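Beta-N-acetylhexosaminidase (Mycobacterium smegmatis, PDB 4YYF) probably hydrolyses terminal non-reducing N-acetyl-D-hexosamine residues from N-acetyl-beta-D-hexosaminides, as a member of glycosyl hydrolase family 3. Local coordinates at residues A[40-45]-A[329-334]; A[181-186]-A[233-238]; A[204-209]-A[252-257]. The protein carries 1 engineered substitution. One frame throughout, in Å; residues are numbered along the deposited sequence.

Contact 1: A[40-45]-A[329-334]; sequences PARDKL and AVLDRL
Arg42 reaches from helix 41-46 to helix 327-340, where its guanidinium lies over Leu331 and pairs with Asp332. Both helices belong to the TIM-barrel-type domain of glycosyl hydrolase family 3. The first leads into strand 49-52 and the second follows strand 319-321, and these two strands run side by side in parallel. The short helical segments approach to 9.9 Å between axes, with 117° between their directions. Arg42 places CG opposite its backbone N (chi1 -172°) and then stays extended to NE, which carries the guanidinium across to Leu331 and Asp332. Leu331 CB sits against one face of that group, over its centre, and is 3.5 Å from Arg42 CZ. The arginine chain lies roughly perpendicular to the leucine. At the guanidinium edge, Asp332 OD1 takes a hydrogen bond of 2.9 Å from Arg42 NH1, which makes a salt bridge. The second bond to this oxygen, from Arg42 NH2, is weak. The carboxylate plane is turned 51° from the guanidinium plane, and OD1 alone receives both bonds. Glu335 also forms a salt bridge with Arg42 NH1, so two acids share the cation. The apolar part lies deeper. Leu45 CB meets Leu331 CD2 at 3.9 Å. Leu45 and Leu334 run alongside each other in opposite senses, bringing Leu45 CD1 within 3.7 Å of Leu334 CB.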
ATOM      1  N   PRO A  40      24.234   3.502  -4.623  1.00 34.72           N
ATOM      2  CA  PRO A  40      24.743   3.326  -3.255  1.00 33.53           C
ATOM      3  C   PRO A  40      23.768   2.480  -2.449  1.00 28.09           C
ATOM      4  O   PRO A  40      22.559   2.631  -2.637  1.00 25.37           O
ATOM      5  CB  PRO A  40      24.745   4.751  -2.699  1.00 36.86           C
ATOM      6  CG  PRO A  40      24.843   5.635  -3.899  1.00 39.84           C
ATOM      7  CD  PRO A  40      24.080   4.926  -4.982  1.00 36.51           C
ATOM      8  N   ALA A  41      24.271   1.610  -1.581  1.00 26.76           N
ATOM      9  CA  ALA A  41      23.410   0.722  -0.795  1.00 23.49           C
ATOM     10  C   ALA A  41      22.299   1.461  -0.053  1.00 27.80           C
ATOM     11  O   ALA A  41      21.164   0.994   0.003  1.00 23.57           O
ATOM     12  CB  ALA A  41      24.246  -0.108   0.174  1.00 26.75           C
ATOM     13  N   ARG A  42      22.618   2.619   0.514  1.00 25.15           N
ATOM     14  CA  ARG A  42      21.641   3.359   1.308  1.00 21.52           C
ATOM     15  C   ARG A  42      20.524   3.916   0.422  1.00 20.07           C
ATOM     16  O   ARG A  42      19.366   3.984   0.836  1.00 21.64           O
ATOM     17  CB  ARG A  42      22.348   4.473   2.104  1.00 24.15           C
ATOM     18  CG  ARG A  42      21.482   5.210   3.127  1.00 20.83           C
ATOM     19  CD  ARG A  42      22.361   6.107   3.993  1.00 24.26           C
ATOM     20  NE  ARG A  42      21.637   6.808   5.056  1.00 26.31           N
ATOM     21  CZ  ARG A  42      21.507   6.357   6.300  1.00 27.67           C
ATOM     22  NH1 ARG A  42      22.030   5.180   6.655  1.00 22.08           N
ATOM     23  NH2 ARG A  42      20.847   7.085   7.196  1.00 27.91           N
ATOM     24  N   ASP A  43      20.851   4.294  -0.808  1.00 22.30           N
ATOM     25  CA  ASP A  43      19.810   4.802  -1.710  1.00 20.29           C
ATOM     26  C   ASP A  43      18.922   3.689  -2.264  1.00 18.80           C
ATOM     27  O   ASP A  43      17.737   3.915  -2.549  1.00 18.82           O
ATOM     28  CB  ASP A  43      20.419   5.629  -2.847  1.00 29.02           C
ATOM     29  CG  ASP A  43      21.073   6.908  -2.350  1.00 36.53           C
ATOM     30  OD1 ASP A  43      20.839   7.293  -1.182  1.00 41.11           O
ATOM     31  OD2 ASP A  43      21.824   7.526  -3.130  1.00 40.38           O
ATOM     32  N   LYS A  44      19.493   2.496  -2.431  1.00 19.10           N
ATOM     33  CA  LYS A  44      18.690   1.326  -2.773  1.00 19.70           C
ATOM     34  C   LYS A  44      17.706   1.056  -1.660  1.00 20.83           C
ATOM     35  O   LYS A  44      16.547   0.768  -1.919  1.00 19.91           O
ATOM     36  CB  LYS A  44      19.554   0.086  -2.953  1.00 17.99           C
ATOM     37  CG  LYS A  44      20.479   0.114  -4.142  1.00 19.75           C
ATOM     38  CD  LYS A  44      21.206  -1.214  -4.233  1.00 26.24           C
ATOM     39  CE  LYS A  44      21.946  -1.360  -5.547  1.00 34.04           C
ATOM     40  NZ  LYS A  44      22.490  -2.748  -5.693  1.00 36.18           N
ATOM     41  N   LEU A  45      18.177   1.129  -0.415  1.00 19.71           N
ATOM     42  CA  LEU A  45      17.305   0.903   0.748  1.00 15.13           C
ATOM     43  C   LEU A  45      16.220   1.968   0.873  1.00 19.78           C
ATOM     44  O   LEU A  45      15.051   1.653   1.171  1.00 15.24           O
ATOM     45  CB  LEU A  45      18.121   0.813   2.050  1.00 17.39           C
ATOM     46  CG  LEU A  45      19.054  -0.407   2.128  1.00 19.12           C
ATOM     47  CD1 LEU A  45      20.039  -0.302   3.289  1.00 18.30           C
ATOM     48  CD2 LEU A  45      18.215  -1.670   2.249  1.00 18.66           C
ATOM     49  N   ALA A 329      17.243   6.734  11.070  1.00 23.16           N
ATOM     50  CA  ALA A 329      17.435   5.599  11.981  1.00 25.96           C
ATOM     51  C   ALA A 329      17.056   4.283  11.307  1.00 24.86           C
ATOM     52  O   ALA A 329      17.685   3.235  11.529  1.00 22.22           O
ATOM     53  CB  ALA A 329      16.626   5.792  13.244  1.00 26.06           C
ATOM     54  N   VAL A 330      16.009   4.330  10.494  1.00 22.81           N
ATOM     55  CA  VAL A 330      15.577   3.146   9.762  1.00 24.24           C
ATOM     56  C   VAL A 330      16.643   2.716   8.755  1.00 19.95           C
ATOM     57  O   VAL A 330      17.023   1.550   8.699  1.00 19.95           O
ATOM     58  CB  VAL A 330      14.206   3.368   9.075  1.00 20.94           C
ATOM     59  CG1 VAL A 330      13.923   2.261   8.057  1.00 19.63           C
ATOM     60  CG2 VAL A 330      13.101   3.423  10.123  1.00 15.58           C
ATOM     61  N   LEU A 331      17.139   3.665   7.974  1.00 20.19           N
ATOM     62  CA  LEU A 331      18.186   3.367   7.004  1.00 20.58           C
ATOM     63  C   LEU A 331      19.450   2.838   7.683  1.00 21.29           C
ATOM     64  O   LEU A 331      20.100   1.925   7.175  1.00 21.64           O
ATOM     65  CB  LEU A 331      18.494   4.613   6.167  1.00 17.08           C
ATOM     66  CG  LEU A 331      17.368   5.000   5.200  1.00 17.64           C
ATOM     67  CD1 LEU A 331      17.671   6.347   4.547  1.00 18.38           C
ATOM     68  CD2 LEU A 331      17.160   3.923   4.129  1.00 17.68           C
ATOM     69  N   ASP A 332      19.799   3.412   8.832  1.00 24.95           N
ATOM     70  CA  ASP A 332      20.913   2.898   9.631  1.00 25.10           C
ATOM     71  C   ASP A 332      20.716   1.433   9.995  1.00 26.30           C
ATOM     72  O   ASP A 332      21.640   0.624   9.902  1.00 30.92           O
ATOM     73  CB  ASP A 332      21.077   3.708  10.924  1.00 25.80           C
ATOM     74  CG  ASP A 332      21.734   5.046  10.694  1.00 27.13           C
ATOM     75  OD1 ASP A 332      22.141   5.323   9.548  1.00 28.84           O
ATOM     76  OD2 ASP A 332      21.851   5.822  11.664  1.00 28.47           O
ATOM     77  N   ARG A 333      19.511   1.091  10.423  1.00 21.69           N
ATOM     78  CA  ARG A 333      19.243  -0.273  10.867  1.00 22.14           C
ATOM     79  C   ARG A 333      19.260  -1.233   9.673  1.00 25.51           C
ATOM     80  O   ARG A 333      19.687  -2.383   9.785  1.00 27.03           O
ATOM     81  CB  ARG A 333      17.889  -0.335  11.595  1.00 25.05           C
ATOM     82  CG  ARG A 333      17.493  -1.723  12.119  1.00 24.90           C
ATOM     83  CD  ARG A 333      18.423  -2.193  13.240  1.00 26.02           C
ATOM     84  NE  ARG A 333      18.078  -3.525  13.763  1.00 29.34           N
ATOM     85  CZ  ARG A 333      18.647  -4.662  13.367  1.00 30.69           C
ATOM     86  NH1 ARG A 333      19.591  -4.646  12.438  1.00 28.22           N
ATOM     87  NH2 ARG A 333      18.274  -5.823  13.902  1.00 29.87           N
ATOM     88  N   LEU A 334      18.799  -0.758   8.519  1.00 21.61           N
ATOM     89  CA  LEU A 334      18.751  -1.614   7.342  1.00 21.29           C
ATOM     90  C   LEU A 334      20.151  -1.937   6.824  1.00 26.48           C
ATOM     91  O   LEU A 334      20.419  -3.068   6.423  1.00 27.78           O
ATOM     92  CB  LEU A 334      17.885  -0.991   6.248  1.00 17.72           C
ATOM     93  CG  LEU A 334      16.394  -0.953   6.596  1.00 16.04           C
ATOM     94  CD1 LEU A 334      15.586  -0.326   5.459  1.00 16.78           C
ATOM     95  CD2 LEU A 334      15.900  -2.365   6.888  1.00 17.51           C
TER

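Contact 2: A[181-186]-A[233-238]; sequences VVTEYA and LVPYRT
Thr183 of helix 179-196 stands against Pro235 and Thr238 of helix 234-239. Each helix precedes a strand, 199-205 for the first and 246-249 for the second, and these strands are parallel neighbours in the TIM-barrel-type domain. The segment axes come within 8.8 Å at a crossing angle of -45°. The backbones are close at one point, where the CA atoms of Thr183 and Pro235 are 4.8 Å apart. The side chain of Thr183 points at the other helix and forks at CB. One branch, OG1, is anti to the carbonyl carbon (chi1 -58°). It comes to 3.3 Å from Pro235 CA and lies somewhat farther from Pro235 CB. This hydroxyl is hydrogen-bonded to Pro179 O, four residues back at the start of helix 179-196. The other branch, CG2, ends 3.2 Å from Thr238 OG1, a short methyl-to-oxygen contact. The two threonine side chains meet there at about a right angle. Beside them, Val182 CG1 touches Pro235 CG at 3.7 Å, with the valine and the ring crossing obliquely. No hydrogen bond joins the segments. With Thr183 OG1 bonded within its own helix, what remains across the contact is close packing of small side chains and a proline ring, including carbon-to-oxygen approaches at both threonine hydroxyls.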
ATOM      1  N   VAL A 181     -19.170 -10.225  -5.725  1.00 22.96           N
ATOM      2  CA  VAL A 181     -19.514  -8.809  -5.827  1.00 21.29           C
ATOM      3  C   VAL A 181     -18.275  -7.945  -5.637  1.00 23.22           C
ATOM      4  O   VAL A 181     -18.070  -6.975  -6.376  1.00 19.09           O
ATOM      5  CB  VAL A 181     -20.610  -8.421  -4.818  1.00 20.81           C
ATOM      6  CG1 VAL A 181     -20.826  -6.910  -4.810  1.00 22.20           C
ATOM      7  CG2 VAL A 181     -21.899  -9.140  -5.160  1.00 25.48           C
ATOM      8  N   VAL A 182     -17.435  -8.293  -4.660  1.00 20.30           N
ATOM      9  CA  VAL A 182     -16.195  -7.554  -4.462  1.00 20.34           C
ATOM     10  C   VAL A 182     -15.343  -7.610  -5.722  1.00 21.54           C
ATOM     11  O   VAL A 182     -14.846  -6.585  -6.188  1.00 21.07           O
ATOM     12  CB  VAL A 182     -15.392  -8.063  -3.245  1.00 21.09           C
ATOM     13  CG1 VAL A 182     -13.990  -7.444  -3.228  1.00 20.00           C
ATOM     14  CG2 VAL A 182     -16.136  -7.741  -1.952  1.00 19.73           C
ATOM     15  N   THR A 183     -15.202  -8.801  -6.291  1.00 19.30           N
ATOM     16  CA  THR A 183     -14.381  -8.957  -7.493  1.00 20.64           C
ATOM     17  C   THR A 183     -14.868  -8.057  -8.623  1.00 18.72           C
ATOM     18  O   THR A 183     -14.083  -7.352  -9.251  1.00 20.72           O
ATOM     19  CB  THR A 183     -14.364 -10.409  -7.960  1.00 22.47           C
ATOM     20  OG1 THR A 183     -13.867 -11.232  -6.893  1.00 21.67           O
ATOM     21  CG2 THR A 183     -13.481 -10.565  -9.197  1.00 21.47           C
ATOM     22  N   GLU A 184     -16.173  -8.071  -8.873  1.00 18.79           N
ATOM     23  CA  GLU A 184     -16.734  -7.230  -9.922  1.00 19.94           C
ATOM     24  C   GLU A 184     -16.515  -5.745  -9.655  1.00 20.62           C
ATOM     25  O   GLU A 184     -16.001  -5.029 -10.511  1.00 17.71           O
ATOM     26  CB  GLU A 184     -18.229  -7.510 -10.094  1.00 21.35           C
ATOM     27  CG  GLU A 184     -18.804  -6.906 -11.353  1.00 25.52           C
ATOM     28  CD  GLU A 184     -20.311  -7.027 -11.422  1.00 35.98           C
ATOM     29  OE1 GLU A 184     -20.922  -7.490 -10.431  1.00 37.60           O
ATOM     30  OE2 GLU A 184     -20.880  -6.651 -12.469  1.00 40.23           O
ATOM     31  N   TYR A 185     -16.891  -5.282  -8.465  1.00 19.46           N
ATOM     32  CA  TYR A 185     -16.863  -3.848  -8.185  1.00 18.96           C
ATOM     33  C   TYR A 185     -15.470  -3.301  -7.884  1.00 17.44           C
ATOM     34  O   TYR A 185     -15.065  -2.266  -8.442  1.00 15.45           O
ATOM     35  CB  TYR A 185     -17.873  -3.487  -7.084  1.00 19.51           C
ATOM     36  CG  TYR A 185     -19.278  -3.404  -7.606  1.00 23.71           C
ATOM     37  CD1 TYR A 185     -20.035  -4.553  -7.813  1.00 23.39           C
ATOM     38  CD2 TYR A 185     -19.848  -2.174  -7.912  1.00 21.53           C
ATOM     39  CE1 TYR A 185     -21.332  -4.477  -8.311  1.00 28.19           C
ATOM     40  CE2 TYR A 185     -21.139  -2.086  -8.413  1.00 22.05           C
ATOM     41  CZ  TYR A 185     -21.871  -3.237  -8.606  1.00 26.36           C
ATOM     42  OH  TYR A 185     -23.146  -3.133  -9.096  1.00 27.03           O
ATOM     43  N   ALA A 186     -14.713  -3.979  -7.026  1.00 15.52           N
ATOM     44  CA  ALA A 186     -13.337  -3.529  -6.795  1.00 16.54           C
ATOM     45  C   ALA A 186     -12.522  -3.649  -8.085  1.00 14.02           C
ATOM     46  O   ALA A 186     -11.642  -2.827  -8.365  1.00 17.26           O
ATOM     47  CB  ALA A 186     -12.678  -4.321  -5.676  1.00 15.51           C
ATOM     48  N   LEU A 233      -9.994 -14.490   0.128  1.00 17.83           N
ATOM     49  CA  LEU A 233      -8.902 -14.508  -0.845  1.00 17.43           C
ATOM     50  C   LEU A 233      -9.411 -14.569  -2.278  1.00 21.35           C
ATOM     51  O   LEU A 233      -8.641 -14.406  -3.219  1.00 22.01           O
ATOM     52  CB  LEU A 233      -7.954 -15.693  -0.582  1.00 17.91           C
ATOM     53  CG  LEU A 233      -6.990 -15.469   0.581  1.00 16.65           C
ATOM     54  CD1 LEU A 233      -6.288 -16.755   0.994  1.00 17.88           C
ATOM     55  CD2 LEU A 233      -5.964 -14.392   0.228  1.00 19.19           C
ATOM     56  N   VAL A 234     -10.707 -14.820  -2.441  1.00 20.57           N
ATOM     57  CA  VAL A 234     -11.278 -14.988  -3.783  1.00 26.32           C
ATOM     58  C   VAL A 234     -11.014 -13.816  -4.758  1.00 23.31           C
ATOM     59  O   VAL A 234     -10.609 -14.057  -5.899  1.00 23.62           O
ATOM     60  CB  VAL A 234     -12.778 -15.393  -3.725  1.00 28.50           C
ATOM     61  CG1 VAL A 234     -13.403 -15.375  -5.107  1.00 31.96           C
ATOM     62  CG2 VAL A 234     -12.912 -16.781  -3.099  1.00 26.26           C
ATOM     63  N   PRO A 235     -11.221 -12.554  -4.320  1.00 22.28           N
ATOM     64  CA  PRO A 235     -10.979 -11.433  -5.241  1.00 18.74           C
ATOM     65  C   PRO A 235      -9.544 -11.362  -5.790  1.00 20.92           C
ATOM     66  O   PRO A 235      -9.357 -10.996  -6.953  1.00 20.32           O
ATOM     67  CB  PRO A 235     -11.280 -10.199  -4.371  1.00 19.53           C
ATOM     68  CG  PRO A 235     -12.288 -10.693  -3.375  1.00 22.32           C
ATOM     69  CD  PRO A 235     -11.847 -12.097  -3.060  1.00 22.37           C
ATOM     70  N   TYR A 236      -8.551 -11.699  -4.975  1.00 15.62           N
ATOM     71  CA  TYR A 236      -7.159 -11.656  -5.426  1.00 19.95           C
ATOM     72  C   TYR A 236      -6.880 -12.601  -6.596  1.00 22.95           C
ATOM     73  O   TYR A 236      -6.002 -12.334  -7.410  1.00 22.51           O
ATOM     74  CB  TYR A 236      -6.196 -11.967  -4.273  1.00 19.52           C
ATOM     75  CG  TYR A 236      -6.219 -10.940  -3.162  1.00 17.63           C
ATOM     76  CD1 TYR A 236      -5.434  -9.798  -3.228  1.00 19.27           C
ATOM     77  CD2 TYR A 236      -7.029 -11.114  -2.042  1.00 18.26           C
ATOM     78  CE1 TYR A 236      -5.451  -8.851  -2.210  1.00 17.48           C
ATOM     79  CE2 TYR A 236      -7.056 -10.165  -1.019  1.00 17.32           C
ATOM     80  CZ  TYR A 236      -6.260  -9.043  -1.115  1.00 19.17           C
ATOM     81  OH  TYR A 236      -6.276  -8.100  -0.100  1.00 19.07           O
ATOM     82  N   ARG A 237      -7.630 -13.698  -6.677  0.59 22.59           N
ATOM     83  CA  ARG A 237      -7.392 -14.703  -7.715  0.59 24.03           C
ATOM     84  C   ARG A 237      -7.461 -14.132  -9.119  0.59 25.01           C
ATOM     85  O   ARG A 237      -6.717 -14.555  -9.990  0.59 25.75           O
ATOM     86  CB  ARG A 237      -8.388 -15.851  -7.619  0.59 24.57           C
ATOM     87  CG  ARG A 237      -8.347 -16.664  -6.344  0.59 28.97           C
ATOM     88  CD  ARG A 237      -9.511 -17.636  -6.391  0.59 32.87           C
ATOM     89  NE  ARG A 237      -9.699 -18.416  -5.171  0.59 38.50           N
ATOM     90  CZ  ARG A 237     -10.730 -19.236  -4.976  0.59 36.06           C
ATOM     91  NH1 ARG A 237     -10.839 -19.922  -3.847  0.59 36.29           N
ATOM     92  NH2 ARG A 237     -11.655 -19.366  -5.918  0.59 30.18           N
ATOM     93  N   THR A 238      -8.366 -13.187  -9.350  1.00 20.59           N
ATOM     94  CA  THR A 238      -8.443 -12.559 -10.666  1.00 22.81           C
ATOM     95  C   THR A 238      -7.815 -11.165 -10.707  1.00 19.69           C
ATOM     96  O   THR A 238      -7.255 -10.774 -11.722  1.00 21.01           O
ATOM     97  CB  THR A 238      -9.876 -12.511 -11.229  1.00 31.12           C
ATOM     98  OG1 THR A 238     -10.708 -11.779 -10.338  1.00 33.52           O
ATOM     99  CG2 THR A 238     -10.437 -13.914 -11.391  1.00 33.96           C
TER

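Contact 3: A[204-209]-A[252-257]; sequences HFPGHG and MQVPGL
Met252, a selenomethionine, bends across the ring of His208 and ends among the carbonyls of the turn at 204-207. The HFPGHG sequence of that turn belongs to the signature loop of family 3 N-acetylglucosaminidases, at the end of strand 199-205. Met252 lies in the loop after strand 246-249. Its CG stands over one ring face, 4.0 Å from the ring centroid of His208 and 20° off the normal, a CH-pi contact. The bend at chi2 (86°) brings SE obliquely beside the ring, 3.5 Å from His208 CD2. The bend at chi3 (40°) carries CE past it. Met252 CE comes to 3.6 Å from Pro206 CD and just as close to Gly207 O, and also touches the carbonyl oxygens of His204 and Phe205. The proline and Met252 side chains pass in opposite directions. Farther along, Pro206 CG meets Val254 CG2 at 3.7 Å. The peptides before His204 and Pro206 are both cis and shape the turn. The nearest atoms of the His204 side chain and a bound acetate, probably from the crystallisation liquor, are about 3 Å apart; such ions often mark pockets. Across the contact there is no hydrogen bond. It is apolar and CH-pi in kind, while the imidazoles find polar partners outside it: His208 NE2 is hydrogen-bonded to Ser215 OG, and His204 ND1 to Asp160 OD2.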
ATOM      1  N   HIS A 204      -6.934  -5.494   2.230  1.00 17.47           N
ATOM      2  CA  HIS A 204      -5.673  -5.705   2.949  1.00 15.97           C
ATOM      3  C   HIS A 204      -5.372  -7.216   3.012  1.00 20.23           C
ATOM      4  O   HIS A 204      -5.994  -7.945   3.784  1.00 22.09           O
ATOM      5  CB  HIS A 204      -5.773  -5.148   4.388  1.00 11.44           C
ATOM      6  CG  HIS A 204      -6.174  -3.703   4.472  1.00 15.61           C
ATOM      7  ND1 HIS A 204      -7.498  -3.284   4.399  1.00 19.80           N
ATOM      8  CD2 HIS A 204      -5.449  -2.573   4.650  1.00 13.50           C
ATOM      9  CE1 HIS A 204      -7.552  -1.976   4.503  1.00 18.92           C
ATOM     10  NE2 HIS A 204      -6.316  -1.509   4.659  1.00 18.66           N
ATOM     11  N   PHE A 205      -4.423  -7.682   2.204  1.00 15.49           N
ATOM     12  CA  PHE A 205      -4.121  -9.116   2.053  1.00 15.32           C
ATOM     13  C   PHE A 205      -3.587  -9.751   3.347  1.00 19.44           C
ATOM     14  O   PHE A 205      -2.764  -9.152   4.045  1.00 19.02           O
ATOM     15  CB  PHE A 205      -3.089  -9.269   0.925  1.00 14.11           C
ATOM     16  CG  PHE A 205      -2.770 -10.690   0.546  1.00 16.31           C
ATOM     17  CD1 PHE A 205      -1.750 -11.389   1.191  1.00 14.73           C
ATOM     18  CD2 PHE A 205      -3.446 -11.311  -0.502  1.00 15.59           C
ATOM     19  CE1 PHE A 205      -1.435 -12.699   0.821  1.00 16.25           C
ATOM     20  CE2 PHE A 205      -3.126 -12.617  -0.877  1.00 17.10           C
ATOM     21  CZ  PHE A 205      -2.115 -13.308  -0.211  1.00 15.05           C
ATOM     22  N   PRO A 206      -4.026 -10.989   3.669  1.00 17.77           N
ATOM     23  CA  PRO A 206      -4.986 -11.846   2.957  1.00 17.51           C
ATOM     24  C   PRO A 206      -6.446 -11.647   3.372  1.00 22.08           C
ATOM     25  O   PRO A 206      -7.274 -12.534   3.135  1.00 21.11           O
ATOM     26  CB  PRO A 206      -4.546 -13.247   3.366  1.00 16.19           C
ATOM     27  CG  PRO A 206      -4.063 -13.055   4.793  1.00 17.72           C
ATOM     28  CD  PRO A 206      -3.332 -11.726   4.740  1.00 19.97           C
ATOM     29  N   GLY A 207      -6.765 -10.517   3.996  1.00 18.80           N
ATOM     30  CA  GLY A 207      -8.161 -10.212   4.287  1.00 17.70           C
ATOM     31  C   GLY A 207      -8.438  -9.689   5.684  1.00 18.66           C
ATOM     32  O   GLY A 207      -8.305 -10.423   6.666  1.00 18.97           O
ATOM     33  N   HIS A 208      -8.858  -8.427   5.772  1.00 20.88           N
ATOM     34  CA  HIS A 208      -9.143  -7.780   7.069  1.00 19.39           C
ATOM     35  C   HIS A 208     -10.646  -7.794   7.348  1.00 20.20           C
ATOM     36  O   HIS A 208     -11.095  -7.462   8.454  1.00 19.79           O
ATOM     37  CB  HIS A 208      -8.639  -6.324   7.046  1.00 21.75           C
ATOM     38  CG  HIS A 208      -8.352  -5.744   8.390  1.00 20.89           C
ATOM     39  ND1 HIS A 208      -9.278  -5.729   9.430  1.00 21.44           N
ATOM     40  CD2 HIS A 208      -7.251  -5.132   8.893  1.00 23.98           C
ATOM     41  CE1 HIS A 208      -8.753  -5.159  10.484  1.00 22.45           C
ATOM     42  NE2 HIS A 208      -7.511  -4.782  10.190  1.00 22.44           N
ATOM     43  N   GLY A 209     -11.431  -8.183   6.344  1.00 19.54           N
ATOM     44  CA  GLY A 209     -12.880  -8.073   6.418  1.00 19.96           C
ATOM     45  C   GLY A 209     -13.536  -8.825   7.566  1.00 21.92           C
ATOM     46  O   GLY A 209     -14.553  -8.382   8.093  1.00 22.23           O
HETATM   47  N   MSE A 252      -3.083  -8.284  10.306  1.00 18.10           N
HETATM   48  CA  MSE A 252      -3.842  -9.316  11.023  1.00 17.26           C
HETATM   49  C   MSE A 252      -2.973 -10.544  11.248  1.00 18.51           C
HETATM   50  O   MSE A 252      -2.089 -10.838  10.440  1.00 20.42           O
HETATM   51  CB  MSE A 252      -5.064  -9.754  10.217  1.00 20.40           C
HETATM   52  CG  MSE A 252      -5.956  -8.636   9.699  1.00 23.39           C
HETATM   53 SE   MSE A 252      -5.386  -7.897   7.976  0.63 25.32          SE
HETATM   54  CE  MSE A 252      -4.852  -9.521   7.082  1.00 18.20           C
ATOM     55  N   GLN A 253      -3.227 -11.257  12.341  1.00 22.02           N
ATOM     56  CA  GLN A 253      -2.651 -12.580  12.544  1.00 22.54           C
ATOM     57  C   GLN A 253      -3.589 -13.600  11.901  1.00 25.87           C
ATOM     58  O   GLN A 253      -4.806 -13.532  12.098  1.00 23.96           O
ATOM     59  CB  GLN A 253      -2.514 -12.870  14.040  1.00 21.06           C
ATOM     60  CG  GLN A 253      -1.581 -11.900  14.751  1.00 27.58           C
ATOM     61  CD  GLN A 253      -1.799 -11.864  16.248  1.00 30.46           C
ATOM     62  OE1 GLN A 253      -1.655 -12.876  16.929  1.00 30.09           O
ATOM     63  NE2 GLN A 253      -2.161 -10.689  16.768  1.00 32.84           N
ATOM     64  N   VAL A 254      -3.030 -14.534  11.134  1.00 21.33           N
ATOM     65  CA  VAL A 254      -3.843 -15.527  10.426  1.00 22.19           C
ATOM     66  C   VAL A 254      -3.545 -16.944  10.915  1.00 24.91           C
ATOM     67  O   VAL A 254      -2.452 -17.454  10.674  1.00 28.11           O
ATOM     68  CB  VAL A 254      -3.565 -15.481   8.898  1.00 20.14           C
ATOM     69  CG1 VAL A 254      -4.479 -16.456   8.140  1.00 22.52           C
ATOM     70  CG2 VAL A 254      -3.693 -14.059   8.349  1.00 20.18           C
ATOM     71  N   PRO A 255      -4.519 -17.595  11.590  1.00 26.60           N
ATOM     72  CA  PRO A 255      -4.320 -18.984  12.033  1.00 30.36           C
ATOM     73  C   PRO A 255      -4.092 -19.903  10.838  1.00 28.29           C
ATOM     74  O   PRO A 255      -4.792 -19.771   9.834  1.00 26.70           O
ATOM     75  CB  PRO A 255      -5.649 -19.339  12.723  1.00 29.89           C
ATOM     76  CG  PRO A 255      -6.292 -18.006  13.046  1.00 31.32           C
ATOM     77  CD  PRO A 255      -5.861 -17.091  11.933  1.00 28.60           C
ATOM     78  N   GLY A 256      -3.117 -20.804  10.937  1.00 28.28           N
ATOM     79  CA  GLY A 256      -2.785 -21.689   9.836  1.00 27.42           C
ATOM     80  C   GLY A 256      -1.895 -21.035   8.796  1.00 29.58           C
ATOM     81  O   GLY A 256      -1.575 -21.647   7.777  1.00 27.63           O
ATOM     82  N   LEU A 257      -1.492 -19.790   9.037  1.00 29.34           N
ATOM     83  CA  LEU A 257      -0.603 -19.098   8.101  1.00 30.13           C
ATOM     84  C   LEU A 257       0.535 -18.373   8.817  1.00 27.23           C
ATOM     85  O   LEU A 257       1.701 -18.675   8.584  1.00 28.83           O
ATOM     86  CB  LEU A 257      -1.372 -18.119   7.202  1.00 26.83           C
ATOM     87  CG  LEU A 257      -0.513 -17.349   6.185  1.00 22.96           C
ATOM     88  CD1 LEU A 257       0.051 -18.304   5.122  1.00 23.16           C
ATOM     89  CD2 LEU A 257      -1.287 -16.202   5.523  1.00 19.40           C
TER

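Near the N terminus, helix 41-46 opens contact 1, which closes a loop of 283 intervening residues at helix 327-340. Contacts 2 and 3 are nested inside that loop, and contacts 1 and 2 lie on opposite sides of the chain's centre. Segment 181-186 opens contact 2 and 204-209 opens contact 3. Then 233-238 closes contact 2 before 252-257 closes contact 3, so the two loops cross. They also touch: Tyr236 packs on Phe205, and Leu233 on Phe205 and Pro206. Contact 2 joins two outer helices, and contact 3 the loops after neighbouring strands. Contact 1 joins the helix before strand 49-52 to the helix after strand 319-321, the neighbouring strand of the barrel.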